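Local coordinates for UPF0303 protein YBR137W (Saccharomyces cerevisiae, PDB 4CLC) that is of unknown function but is a cytoplasmic UPF0303 family member with an HbpS-like domain of the GAF clan, and packs in a ten-chain assembly, at residues 45-50 / 74-79; 55-60 / 149-154; 61-66 / 142-147; 96-101 / 118-123; 130-135 / 155-160. All coordinates share one frame; numbering follows the deposited sequence.

Followed from the N terminus, the chain shows how overlapping closures build a compact alpha/beta domain. Helix 36-53 opens interaction 1, which closes on the end of strand 70-75. Before that loop is complete, 55-60 and 61-66 begin interactions 2 and 3, so both cross interaction 1. Their partners, 149-154 and 142-147, come much later, and interaction 3 is nested inside interaction 2. Deeper still lies interaction 4, which joins the end of helix 84-98 to loop 118-123. Interaction 5 starts afterwards at strand 131-136, crosses interactions 2 and 3, and ties helix 153-168 to the sheet that interaction 3 holds together.

Interaction 1 (45-50 / 74-79); sequences YIRNAV and TVTYGG
R47 reaches from helix 36-53 to T74 at the end of strand 70-75, while one helical turn further on V50 rests against T76. In the first pair the arginine chain crosses the threonine at about a right angle. Its NE lies 3.3 Å from T74 OG1, and the hydroxyl sits at the edge of the guanidinium, near its plane. With an N-H...O angle of 130° this is a weak hydrogen bond. The aliphatic part of the same chain adds to it, R47 CD lying 3.7 Å from T74 CG2. In the second pair the contact is purely apolar, with V50 CG1 3.7 Å from T76 CG2 and the two branches again crossing steeply.

The reach of R47 follows from its torsions. CG stands opposite the backbone nitrogen (chi1 -176°) and the chain stays extended as far as NE, after which the guanidinium turns crosswise (chi4 -87°). The T76 methyl is oriented from its other branch: T76 OG1 is hydrogen-bonded to the carbonyl oxygen of K57, and backbone bonds join T74 to I61 and T76 to V59. V50 also touches M159 of helix 153-168.

The stronger hold on R47 comes from another chain of the assembly, where a polar side chain bonds NH2 and an aromatic one makes a cation-pi contact. The chemistry is therefore divided along one side chain. Its methylenes and NE brace helix against strand, and its charged end faces that neighbouring chain; the weak bond to T74 is at most a minor restraint and, being to a neutral hydroxyl, leaves the charge to be met elsewhere.

Interaction 2 (55-60 / 149-154); sequences PEKPVA and SGLKQE
V59 and L151 meet at about a right angle, and their crossing forms the apolar part of this contact. V59 turns CG2 to the leucine, 3.5 Å from L151 CD2, and its other methyl to the backbone, with CG1 3.3 Å from S149 O. This split arises because V59 CG1 is trans to its own nitrogen (chi1 167°), which places the two branches on different neighbours. The CB of K57 approaches the same leucine methyl from the loop, at 4.0 Å from L151 CD2.

Beside the apolar crossing, A60 and S149 form an antiparallel hydrogen-bonded pair. A60 N gives S149 O a bond of 2.8 Å at 163°, and S149 N returns one of 2.9 Å to A60 O; both donors lie in the plane of the carbonyl they meet. G150, with positive phi, then bends the chain out of the sheet, and lacking a side chain it passes close to the P58 carbonyl.

The pair A60-S149 is thus the last rung between strands 60-64 and 144-149. On one side S149 OG bonds N84 of helix 84-98, and past the bend L151 N is held by D156 as helix 153-168 begins.

Interaction 3 (61-66 / 142-147); sequences IDISLP and PYACLT
Two inner strands of a mixed five-stranded sheet meet here, 60-64 and 144-149, in an antiparallel ladder whose rungs are D62 with T147, I63 with L146 and S64 with C145. The short strand axes run 174° apart and come within 4.8 Å of each other. In the first hydrogen-bonded pair D62 N lies 2.8 Å from T147 O, and T147 N answers to D62 O with its donor tilted from the carbonyl plane. In the next, the S64 and C145 backbones exchange two longer bonds, C145 N to S64 O being 3.1 Å.

The residues of the two hydrogen-bonded pairs turn to one face. There a water touches both strands, 2.8 Å from T147 OG1 and 3.0 Å from D62 OD1, and is also hydrogen-bonded to C145 O. The other carboxylate oxygen of D62 makes a salt bridge to R73 on the next strand, so each carboxylate oxygen of this buried acid has a polar partner.

On the opposite face the apolar branches of I61 and I63 flank L146. L146 CD1 is 4.3 Å from I61 CG2 and 4.4 Å from I63 CG1, a position set by CG lying anti to the backbone nitrogen (chi1 156°). Where the ladder ends, P66 lays its CD 3.3 Å from Y143 O.

Y143 and A144 both face I134 on the other neighbouring strand, a classic beta bulge. Helix 84-98 covers the D62 face, and helix 36-53 meets L146 on the other: a largely antiparallel sheet with helices on both faces, consistent with membership of the GAF clan.

Interaction 4 (96-101 / 118-123); sequences LRFGHS and FFVDSK
The R97 guanidinium has V120 CG1 over one of its faces, and the F98 ring receives the same methyl at its edge. One methyl serves both, CG1 lying 3.4 Å from R97 NH1 and 4.0 Å from F98 CZ. One face of the F98 ring is occupied by R97 itself, whose CG stands 3.9 Å above the plane, over the centre of the ring. F118 comes in obliquely: its ring centroid lies 5.3 Å from that of F98 with the planes at 61°, and its CB is 3.8 Å from F98 CZ. F118 also meets the ring of F127, the two planes nearly parallel.

R97 arrives at this place fully extended, with CG trans to the backbone nitrogen (chi1 171°). Its polar atoms are engaged elsewhere: NH1 bonds Y125 OH, NE forms a salt bridge to an acidic side chain of another chain, and an aromatic side chain of that chain makes a cation-pi contact.

The contact is apolar, F98 against F118 and V120, with V120 also lying over a face of the R97 cation. V120 probably shields that face from water; the carboxylate partner of R97 belongs to another chain, so the charge is probably balanced there.

Interaction 5 (130-135 / 155-160); sequences GAVLIQ and EDHLMA
G130, V132 and H157 bury the most surface where strand 131-136 meets the first turns of helix 153-168. G130 lies directly against the helix backbone, its CA 3.6 Å from H157 N and as near to the CB of D156. The CA atoms of G130 and H157 are only 3.8 Å apart, a closeness possible because the glycine puts no side chain between strand and helix.

H157 stands beside it with the backbone nitrogen of G130 at the edge of its ring, near the ring plane. V132 crosses this histidine at about a right angle: its CG2 is 3.8 Å from H157 ND1, obliquely placed to the ring. The same methyl meets the next helical turn, with V132 CG2 3.6 Å from A160 CB. Both contacts depend on the valine rotamer (chi1 172°), which sets CG2 opposite the carbonyl carbon and aims it between H157 and A160. Elsewhere, the H157 ring stacks on F103, and D156 turns its carboxylate back to L151 N, just ahead of the helix.

V132 also touches V161 and L164 further along the helix, whereas A131 and L133 point to helix 84-98 across the sheet. The contact lies close to the centre of the chain. A strand whose successive residues face two different helices gives the pattern of a sheet with a helical layer on each face, consistent with the alpha/beta fold of the GAF clan.

Interaction 1 (45-50 / 74-79)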
# COMPACT_ATOMS: atom_id res chain seq x y z
N TYR D 45 15.22 7.21 37.23
CA TYR D 45 16.35 8.08 37.48
C TYR D 45 16.30 9.33 36.60
O TYR D 45 16.27 10.47 37.10
CB TYR D 45 17.63 7.29 37.21
CG TYR D 45 18.91 8.03 37.50
CD1 TYR D 45 19.28 8.35 38.80
CD2 TYR D 45 19.79 8.37 36.47
CE1 TYR D 45 20.47 9.00 39.07
CE2 TYR D 45 20.98 9.02 36.73
CZ TYR D 45 21.32 9.33 38.03
OH TYR D 45 22.50 9.99 38.31
N ILE D 46 16.25 9.12 35.30
CA ILE D 46 16.09 10.19 34.33
C ILE D 46 14.81 10.97 34.57
O ILE D 46 14.76 12.18 34.36
CB ILE D 46 16.07 9.65 32.89
CG1 ILE D 46 17.33 8.84 32.62
CG2 ILE D 46 15.90 10.77 31.88
CD1 ILE D 46 17.34 8.26 31.27
N ARG D 47 13.77 10.27 35.01
CA ARG D 47 12.48 10.93 35.16
C ARG D 47 12.62 11.94 36.28
O ARG D 47 12.14 13.07 36.17
CB ARG D 47 11.35 9.94 35.46
CG ARG D 47 9.97 10.61 35.52
CD ARG D 47 8.88 9.63 35.89
NE ARG D 47 7.59 10.28 36.01
CZ ARG D 47 7.17 10.86 37.13
NH1 ARG D 47 7.96 10.84 38.19
NH2 ARG D 47 5.98 11.44 37.19
N ASN D 48 13.31 11.52 37.34
CA ASN D 48 13.57 12.40 38.46
C ASN D 48 14.41 13.57 37.96
O ASN D 48 14.03 14.74 38.11
CB ASN D 48 14.28 11.65 39.59
CG ASN D 48 15.01 12.58 40.54
OD1 ASN D 48 16.25 12.55 40.64
ND2 ASN D 48 14.25 13.39 41.27
N ALA D 49 15.54 13.24 37.33
CA ALA D 49 16.46 14.22 36.77
C ALA D 49 15.76 15.28 35.92
O ALA D 49 15.84 16.47 36.24
CB ALA D 49 17.51 13.53 35.98
N VAL D 50 15.08 14.88 34.85
CA VAL D 50 14.37 15.85 34.03
C VAL D 50 13.42 16.69 34.88
O VAL D 50 13.22 17.87 34.61
CB VAL D 50 13.57 15.18 32.85
CG1 VAL D 50 12.61 16.14 32.20
CG2 VAL D 50 14.52 14.66 31.80
N THR D 74 7.59 7.05 30.03
CA THR D 74 6.92 7.92 30.98
C THR D 74 6.79 9.33 30.44
O THR D 74 7.39 9.70 29.45
CB THR D 74 7.63 7.99 32.35
OG1 THR D 74 6.79 8.68 33.28
CG2 THR D 74 8.94 8.72 32.26
N VAL D 75 5.96 10.10 31.11
CA VAL D 75 5.69 11.46 30.71
C VAL D 75 5.99 12.29 31.98
O VAL D 75 5.51 11.93 33.05
CB VAL D 75 4.24 11.56 30.18
CG1 VAL D 75 3.48 12.73 30.76
CG2 VAL D 75 4.23 11.58 28.67
N THR D 76 6.82 13.33 31.88
CA THR D 76 7.38 13.97 33.09
C THR D 76 6.50 15.01 33.76
O THR D 76 6.77 15.43 34.89
CB THR D 76 8.73 14.69 32.83
OG1 THR D 76 8.54 15.73 31.86
CG2 THR D 76 9.79 13.73 32.36
N TYR D 77 5.44 15.41 33.07
CA TYR D 77 4.61 16.50 33.53
C TYR D 77 3.44 16.63 32.58
O TYR D 77 3.47 16.09 31.47
CB TYR D 77 5.41 17.80 33.58
CG TYR D 77 4.82 18.90 34.43
CD1 TYR D 77 5.02 18.92 35.80
CD2 TYR D 77 4.11 19.93 33.85
CE1 TYR D 77 4.51 19.93 36.58
CE2 TYR D 77 3.58 20.94 34.63
CZ TYR D 77 3.80 20.93 36.00
OH TYR D 77 3.30 21.93 36.80
N GLY D 78 2.41 17.36 33.00
CA GLY D 78 1.24 17.59 32.18
C GLY D 78 1.57 18.36 30.91
O GLY D 78 2.62 19.00 30.79
N GLY D 79 0.65 18.30 29.96
CA GLY D 79 0.89 18.95 28.68
C GLY D 79 1.80 18.23 27.71
O GLY D 79 2.23 18.82 26.72

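Interaction 2 (55-60 / 149-154)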
# COMPACT_ATOMS: atom_id res chain seq x y z
N PRO D 55 11.51 21.57 35.87
CA PRO D 55 10.14 21.50 36.42
C PRO D 55 9.20 22.22 35.50
O PRO D 55 9.58 23.24 34.92
CB PRO D 55 10.26 22.23 37.75
CG PRO D 55 11.41 23.17 37.54
CD PRO D 55 12.38 22.41 36.71
N GLU D 56 7.99 21.69 35.37
CA GLU D 56 6.96 22.28 34.52
C GLU D 56 7.28 22.28 33.03
O GLU D 56 6.69 23.05 32.27
CB GLU D 56 6.66 23.70 34.99
CG GLU D 56 6.19 23.74 36.43
CD GLU D 56 5.61 25.07 36.81
OE1 GLU D 56 6.08 26.10 36.28
OE2 GLU D 56 4.67 25.08 37.64
N LYS D 57 8.19 21.39 32.61
CA LYS D 57 8.39 21.06 31.19
C LYS D 57 7.94 19.63 30.93
O LYS D 57 8.49 18.68 31.50
CB LYS D 57 9.86 21.25 30.80
CG LYS D 57 10.27 22.69 30.48
CD LYS D 57 9.63 23.17 29.19
CE LYS D 57 9.95 24.62 28.89
NZ LYS D 57 9.32 25.03 27.58
N PRO D 58 6.89 19.45 30.11
CA PRO D 58 6.49 18.07 29.83
C PRO D 58 7.51 17.38 28.93
O PRO D 58 7.78 17.83 27.82
CB PRO D 58 5.15 18.24 29.12
CG PRO D 58 5.28 19.55 28.41
CD PRO D 58 6.18 20.43 29.27
N VAL D 59 8.00 16.23 29.37
CA VAL D 59 9.03 15.55 28.63
C VAL D 59 8.73 14.07 28.58
O VAL D 59 8.25 13.49 29.55
CB VAL D 59 10.41 15.81 29.27
CG1 VAL D 59 11.45 14.87 28.73
CG2 VAL D 59 10.83 17.22 28.99
N ALA D 60 8.98 13.46 27.42
CA ALA D 60 8.72 12.05 27.22
C ALA D 60 10.05 11.30 27.26
O ALA D 60 11.04 11.76 26.71
CB ALA D 60 7.99 11.81 25.92
N SER D 149 12.32 13.52 24.80
CA SER D 149 11.64 14.43 23.91
C SER D 149 10.88 15.49 24.69
O SER D 149 10.28 15.19 25.70
CB SER D 149 10.67 13.68 23.00
OG SER D 149 9.49 14.44 22.76
N GLY D 150 10.84 16.71 24.16
CA GLY D 150 10.09 17.80 24.75
C GLY D 150 10.88 18.99 25.29
O GLY D 150 10.29 20.03 25.58
N LEU D 151 12.19 18.85 25.39
CA LEU D 151 13.05 20.00 25.66
C LEU D 151 13.58 20.60 24.36
O LEU D 151 13.14 20.23 23.27
CB LEU D 151 14.21 19.61 26.58
CG LEU D 151 13.81 18.96 27.90
CD1 LEU D 151 15.02 18.44 28.63
CD2 LEU D 151 13.05 19.95 28.75
N LYS D 152 14.52 21.53 24.47
CA LYS D 152 15.31 21.95 23.33
C LYS D 152 16.17 20.75 22.94
O LYS D 152 16.63 20.01 23.81
CB LYS D 152 16.18 23.17 23.67
CG LYS D 152 15.41 24.44 24.06
CD LYS D 152 16.38 25.48 24.66
CE LYS D 152 15.75 26.89 24.71
NZ LYS D 152 14.87 27.16 25.89
N GLN D 153 16.37 20.55 21.64
CA GLN D 153 17.02 19.33 21.16
C GLN D 153 18.38 19.09 21.81
O GLN D 153 18.77 17.94 22.07
CB GLN D 153 17.14 19.37 19.63
CG GLN D 153 18.31 20.15 19.06
CD GLN D 153 18.65 19.76 17.62
OE1 GLN D 153 18.89 18.60 17.29
NE2 GLN D 153 18.59 20.75 16.74
N GLU D 154 19.09 20.18 22.10
CA GLU D 154 20.43 20.08 22.66
C GLU D 154 20.32 19.60 24.10
O GLU D 154 21.22 18.93 24.61
CB GLU D 154 21.15 21.43 22.56
CG GLU D 154 21.40 21.91 21.13
CD GLU D 154 20.32 22.84 20.59
OE1 GLU D 154 19.31 23.08 21.28
OE2 GLU D 154 20.50 23.32 19.44

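Interaction 3 (61-66 / 142-147)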
# COMPACT_ATOMS: atom_id res chain seq x y z
N ILE D 61 10.07 10.16 27.93
CA ILE D 61 11.28 9.37 28.10
C ILE D 61 11.05 7.93 27.66
O ILE D 61 10.14 7.29 28.15
CB ILE D 61 11.74 9.40 29.57
CG1 ILE D 61 12.02 10.83 30.01
CG2 ILE D 61 12.95 8.52 29.78
CD1 ILE D 61 12.17 10.98 31.50
N ASP D 62 11.88 7.42 26.75
CA ASP D 62 11.73 6.04 26.29
C ASP D 62 12.99 5.18 26.50
O ASP D 62 14.13 5.65 26.38
CB ASP D 62 11.33 6.03 24.81
CG ASP D 62 10.95 4.63 24.31
OD1 ASP D 62 11.85 3.89 23.84
OD2 ASP D 62 9.74 4.27 24.37
N ILE D 63 12.80 3.90 26.80
CA ILE D 63 13.90 2.96 26.69
C ILE D 63 13.38 1.77 25.91
O ILE D 63 12.43 1.11 26.35
CB ILE D 63 14.45 2.50 28.07
CG1 ILE D 63 14.95 3.71 28.85
CG2 ILE D 63 15.56 1.47 27.90
CD1 ILE D 63 15.43 3.36 30.24
N SER D 64 13.97 1.51 24.75
CA SER D 64 13.53 0.41 23.91
C SER D 64 14.72 -0.42 23.47
O SER D 64 15.85 0.03 23.49
CB SER D 64 12.77 0.93 22.70
OG SER D 64 11.56 1.57 23.07
N LEU D 65 14.47 -1.65 23.08
CA LEU D 65 15.51 -2.48 22.52
C LEU D 65 15.62 -2.12 21.06
O LEU D 65 14.73 -1.47 20.53
CB LEU D 65 15.20 -3.95 22.72
CG LEU D 65 15.12 -4.45 24.14
CD1 LEU D 65 14.91 -5.95 24.14
CD2 LEU D 65 16.39 -4.09 24.87
N PRO D 66 16.72 -2.52 20.40
CA PRO D 66 16.87 -2.23 18.98
C PRO D 66 15.81 -2.87 18.13
O PRO D 66 15.59 -2.43 17.00
CB PRO D 66 18.25 -2.80 18.64
CG PRO D 66 18.62 -3.65 19.79
CD PRO D 66 17.95 -3.10 20.97
N PRO D 142 24.97 -1.94 20.63
CA PRO D 142 24.25 -1.29 21.72
C PRO D 142 23.21 -2.20 22.39
O PRO D 142 22.57 -3.00 21.72
CB PRO D 142 23.56 -0.11 21.04
CG PRO D 142 23.48 -0.49 19.63
CD PRO D 142 24.69 -1.30 19.34
N TYR D 143 23.09 -2.06 23.72
CA TYR D 143 22.03 -2.72 24.48
C TYR D 143 20.66 -2.26 24.01
O TYR D 143 19.75 -3.06 23.79
CB TYR D 143 22.17 -2.42 25.99
CG TYR D 143 23.10 -3.33 26.75
CD1 TYR D 143 23.17 -4.68 26.45
CD2 TYR D 143 23.91 -2.84 27.78
CE1 TYR D 143 24.02 -5.52 27.15
CE2 TYR D 143 24.77 -3.67 28.48
CZ TYR D 143 24.81 -5.02 28.15
OH TYR D 143 25.64 -5.88 28.82
N ALA D 144 20.51 -0.95 23.89
CA ALA D 144 19.21 -0.34 23.74
C ALA D 144 19.38 1.08 23.26
O ALA D 144 20.46 1.47 22.84
CB ALA D 144 18.45 -0.38 25.05
N CYS D 145 18.31 1.85 23.28
CA CYS D 145 18.38 3.24 22.94
C CYS D 145 17.53 4.03 23.95
O CYS D 145 16.39 3.65 24.27
CB CYS D 145 17.92 3.46 21.49
SG CYS D 145 17.80 5.18 20.92
N LEU D 146 18.10 5.11 24.46
CA LEU D 146 17.40 6.01 25.36
C LEU D 146 16.97 7.23 24.57
O LEU D 146 17.78 7.81 23.86
CB LEU D 146 18.31 6.39 26.52
CG LEU D 146 18.07 7.69 27.29
CD1 LEU D 146 16.71 7.66 27.91
CD2 LEU D 146 19.12 7.79 28.34
N THR D 147 15.71 7.62 24.67
CA THR D 147 15.19 8.71 23.87
C THR D 147 14.36 9.67 24.69
O THR D 147 13.38 9.27 25.33
CB THR D 147 14.33 8.22 22.70
OG1 THR D 147 15.08 7.33 21.88
CG2 THR D 147 13.87 9.39 21.88
O HOH W 1 14.53 4.86 23.00

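Interaction 4 (96-101 / 118-123)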
# COMPACT_ATOMS: atom_id res chain seq x y z
N LEU D 96 19.15 4.11 16.01
CA LEU D 96 19.42 2.66 15.93
C LEU D 96 19.96 2.27 14.56
O LEU D 96 20.76 1.33 14.43
CB LEU D 96 18.17 1.85 16.25
CG LEU D 96 17.76 1.76 17.73
CD1 LEU D 96 16.29 1.36 17.87
CD2 LEU D 96 18.67 0.81 18.51
N ARG D 97 19.53 3.00 13.55
CA ARG D 97 19.96 2.71 12.19
C ARG D 97 21.40 3.14 11.94
O ARG D 97 22.20 2.40 11.35
CB ARG D 97 19.05 3.40 11.18
CG ARG D 97 19.59 3.32 9.79
CD ARG D 97 18.60 3.84 8.77
NE ARG D 97 19.18 3.80 7.43
CZ ARG D 97 18.48 3.97 6.31
NH1 ARG D 97 17.17 4.16 6.38
NH2 ARG D 97 19.09 3.91 5.14
N PHE D 98 21.72 4.36 12.36
CA PHE D 98 22.99 4.95 11.97
C PHE D 98 24.13 4.71 12.95
O PHE D 98 25.30 4.90 12.59
CB PHE D 98 22.79 6.43 11.72
CG PHE D 98 21.96 6.73 10.49
CD1 PHE D 98 22.53 6.65 9.22
CD2 PHE D 98 20.63 7.08 10.60
CE1 PHE D 98 21.77 6.92 8.09
CE2 PHE D 98 19.87 7.35 9.48
CZ PHE D 98 20.44 7.27 8.22
N GLY D 99 23.80 4.25 14.15
CA GLY D 99 24.81 3.96 15.16
C GLY D 99 25.35 5.16 15.95
O GLY D 99 26.38 5.05 16.60
N HIS D 100 24.66 6.30 15.88
CA HIS D 100 25.06 7.46 16.67
C HIS D 100 23.83 8.20 17.21
O HIS D 100 22.71 7.94 16.78
CB HIS D 100 25.92 8.43 15.86
CG HIS D 100 27.22 7.86 15.39
ND1 HIS D 100 27.47 7.52 14.08
CD2 HIS D 100 28.36 7.58 16.07
CE1 HIS D 100 28.69 7.05 13.97
NE2 HIS D 100 29.26 7.06 15.16
N SER D 101 24.05 9.13 18.14
CA SER D 101 22.97 9.94 18.67
C SER D 101 22.19 10.54 17.52
O SER D 101 22.72 10.77 16.44
N PHE D 118 21.23 11.34 3.62
CA PHE D 118 21.21 9.93 4.02
C PHE D 118 20.25 9.04 3.23
O PHE D 118 20.25 7.80 3.42
CB PHE D 118 20.92 9.86 5.51
CG PHE D 118 21.83 10.71 6.30
CD1 PHE D 118 23.16 10.35 6.46
CD2 PHE D 118 21.38 11.90 6.84
CE1 PHE D 118 24.02 11.16 7.18
CE2 PHE D 118 22.23 12.70 7.56
CZ PHE D 118 23.55 12.34 7.73
N PHE D 119 19.47 9.67 2.36
CA PHE D 119 18.44 9.02 1.55
C PHE D 119 17.38 8.32 2.39
O PHE D 119 17.19 7.10 2.27
CB PHE D 119 19.10 8.05 0.58
CG PHE D 119 20.14 8.70 -0.26
CD1 PHE D 119 19.77 9.40 -1.42
CD2 PHE D 119 21.47 8.69 0.13
CE1 PHE D 119 20.72 10.04 -2.17
CE2 PHE D 119 22.43 9.32 -0.64
CZ PHE D 119 22.06 10.00 -1.78
N VAL D 120 16.67 9.13 3.19
CA VAL D 120 15.68 8.69 4.17
C VAL D 120 14.50 9.67 4.22
O VAL D 120 14.66 10.85 3.90
CB VAL D 120 16.28 8.58 5.57
CG1 VAL D 120 17.35 7.52 5.63
CG2 VAL D 120 16.86 9.90 5.99
N ASP D 121 13.33 9.18 4.63
CA ASP D 121 12.07 9.91 4.56
C ASP D 121 11.95 11.18 5.40
O ASP D 121 11.35 12.16 4.97
CB ASP D 121 10.94 8.97 4.97
CG ASP D 121 9.58 9.44 4.53
OD1 ASP D 121 9.29 10.66 4.61
OD2 ASP D 121 8.79 8.57 4.11
N SER D 122 12.43 11.14 6.63
CA SER D 122 12.35 12.28 7.56
C SER D 122 10.93 12.49 8.11
O SER D 122 10.79 13.07 9.19
CB SER D 122 12.86 13.61 6.94
OG SER D 122 11.82 14.44 6.40
N LYS D 123 9.89 11.97 7.44
CA LYS D 123 8.61 11.85 8.14
C LYS D 123 8.78 10.68 9.10
O LYS D 123 8.02 10.52 10.04
CB LYS D 123 7.42 11.62 7.20
CG LYS D 123 6.72 12.91 6.73
CD LYS D 123 7.50 13.55 5.59
CE LYS D 123 7.40 15.08 5.59
NZ LYS D 123 8.28 15.71 4.54

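Interaction 5 (130-135 / 155-160)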
# COMPACT_ATOMS: atom_id res chain seq x y z
N GLY D 130 18.33 14.01 21.19
CA GLY D 130 17.56 13.37 22.25
C GLY D 130 17.47 11.85 22.27
O GLY D 130 17.02 11.28 23.25
N ALA D 131 17.96 11.19 21.22
CA ALA D 131 18.03 9.74 21.18
C ALA D 131 19.46 9.29 21.30
O ALA D 131 20.24 9.47 20.37
CB ALA D 131 17.43 9.20 19.90
N VAL D 132 19.80 8.69 22.42
CA VAL D 132 21.16 8.23 22.64
C VAL D 132 21.15 6.73 22.83
O VAL D 132 20.42 6.20 23.66
CB VAL D 132 21.79 8.93 23.88
CG1 VAL D 132 23.13 8.31 24.23
CG2 VAL D 132 21.94 10.41 23.63
N LEU D 133 21.95 6.03 22.04
CA LEU D 133 22.09 4.61 22.22
C LEU D 133 22.68 4.30 23.59
O LEU D 133 23.44 5.10 24.14
CB LEU D 133 22.97 4.02 21.12
CG LEU D 133 22.43 4.11 19.70
CD1 LEU D 133 23.50 3.71 18.70
CD2 LEU D 133 21.23 3.23 19.56
N ILE D 134 22.32 3.14 24.13
CA ILE D 134 22.90 2.61 25.34
C ILE D 134 23.89 1.52 24.97
O ILE D 134 23.50 0.42 24.58
CB ILE D 134 21.84 2.02 26.30
CG1 ILE D 134 20.78 3.05 26.66
CG2 ILE D 134 22.50 1.49 27.56
CD1 ILE D 134 19.74 2.51 27.60
N GLN D 135 25.18 1.82 25.12
CA GLN D 135 26.25 0.91 24.71
C GLN D 135 26.51 -0.19 25.72
O GLN D 135 26.23 -0.02 26.91
CB GLN D 135 27.54 1.68 24.47
CG GLN D 135 28.05 1.52 23.07
CD GLN D 135 27.18 2.22 22.07
OE1 GLN D 135 26.92 3.42 22.19
NE2 GLN D 135 26.71 1.47 21.08
N GLU D 155 19.20 19.94 24.72
CA GLU D 155 18.90 19.52 26.09
C GLU D 155 18.38 18.08 26.14
O GLU D 155 18.87 17.29 26.95
CB GLU D 155 17.88 20.48 26.72
CG GLU D 155 18.43 21.88 26.97
CD GLU D 155 17.34 22.91 27.18
OE1 GLU D 155 16.19 22.67 26.74
OE2 GLU D 155 17.62 23.98 27.78
N ASP D 156 17.42 17.74 25.27
CA ASP D 156 16.97 16.34 25.15
C ASP D 156 18.20 15.44 25.01
O ASP D 156 18.29 14.39 25.64
CB ASP D 156 16.05 16.16 23.94
CG ASP D 156 14.68 16.80 24.13
OD1 ASP D 156 14.24 16.91 25.30
OD2 ASP D 156 14.03 17.18 23.12
N HIS D 157 19.16 15.89 24.20
CA HIS D 157 20.38 15.15 23.98
C HIS D 157 21.31 15.18 25.20
O HIS D 157 21.89 14.15 25.56
CB HIS D 157 21.13 15.68 22.77
CG HIS D 157 22.50 15.08 22.62
ND1 HIS D 157 22.70 13.83 22.09
CD2 HIS D 157 23.72 15.54 22.98
CE1 HIS D 157 23.99 13.55 22.10
NE2 HIS D 157 24.63 14.57 22.64
N LEU D 158 21.48 16.36 25.80
CA LEU D 158 22.42 16.51 26.91
C LEU D 158 21.92 15.73 28.10
O LEU D 158 22.66 14.92 28.67
CB LEU D 158 22.61 17.96 27.27
N MET D 159 20.66 15.97 28.47
CA MET D 159 20.00 15.24 29.55
C MET D 159 20.20 13.76 29.36
O MET D 159 20.56 13.04 30.30
CB MET D 159 18.51 15.56 29.62
CG MET D 159 18.10 16.52 30.76
SD MET D 159 18.60 16.08 32.45
CE MET D 159 18.49 14.29 32.46
N ALA D 160 19.99 13.31 28.12
CA ALA D 160 20.21 11.92 27.77
C ALA D 160 21.61 11.46 28.12
O ALA D 160 21.76 10.52 28.88
CB ALA D 160 19.95 11.71 26.30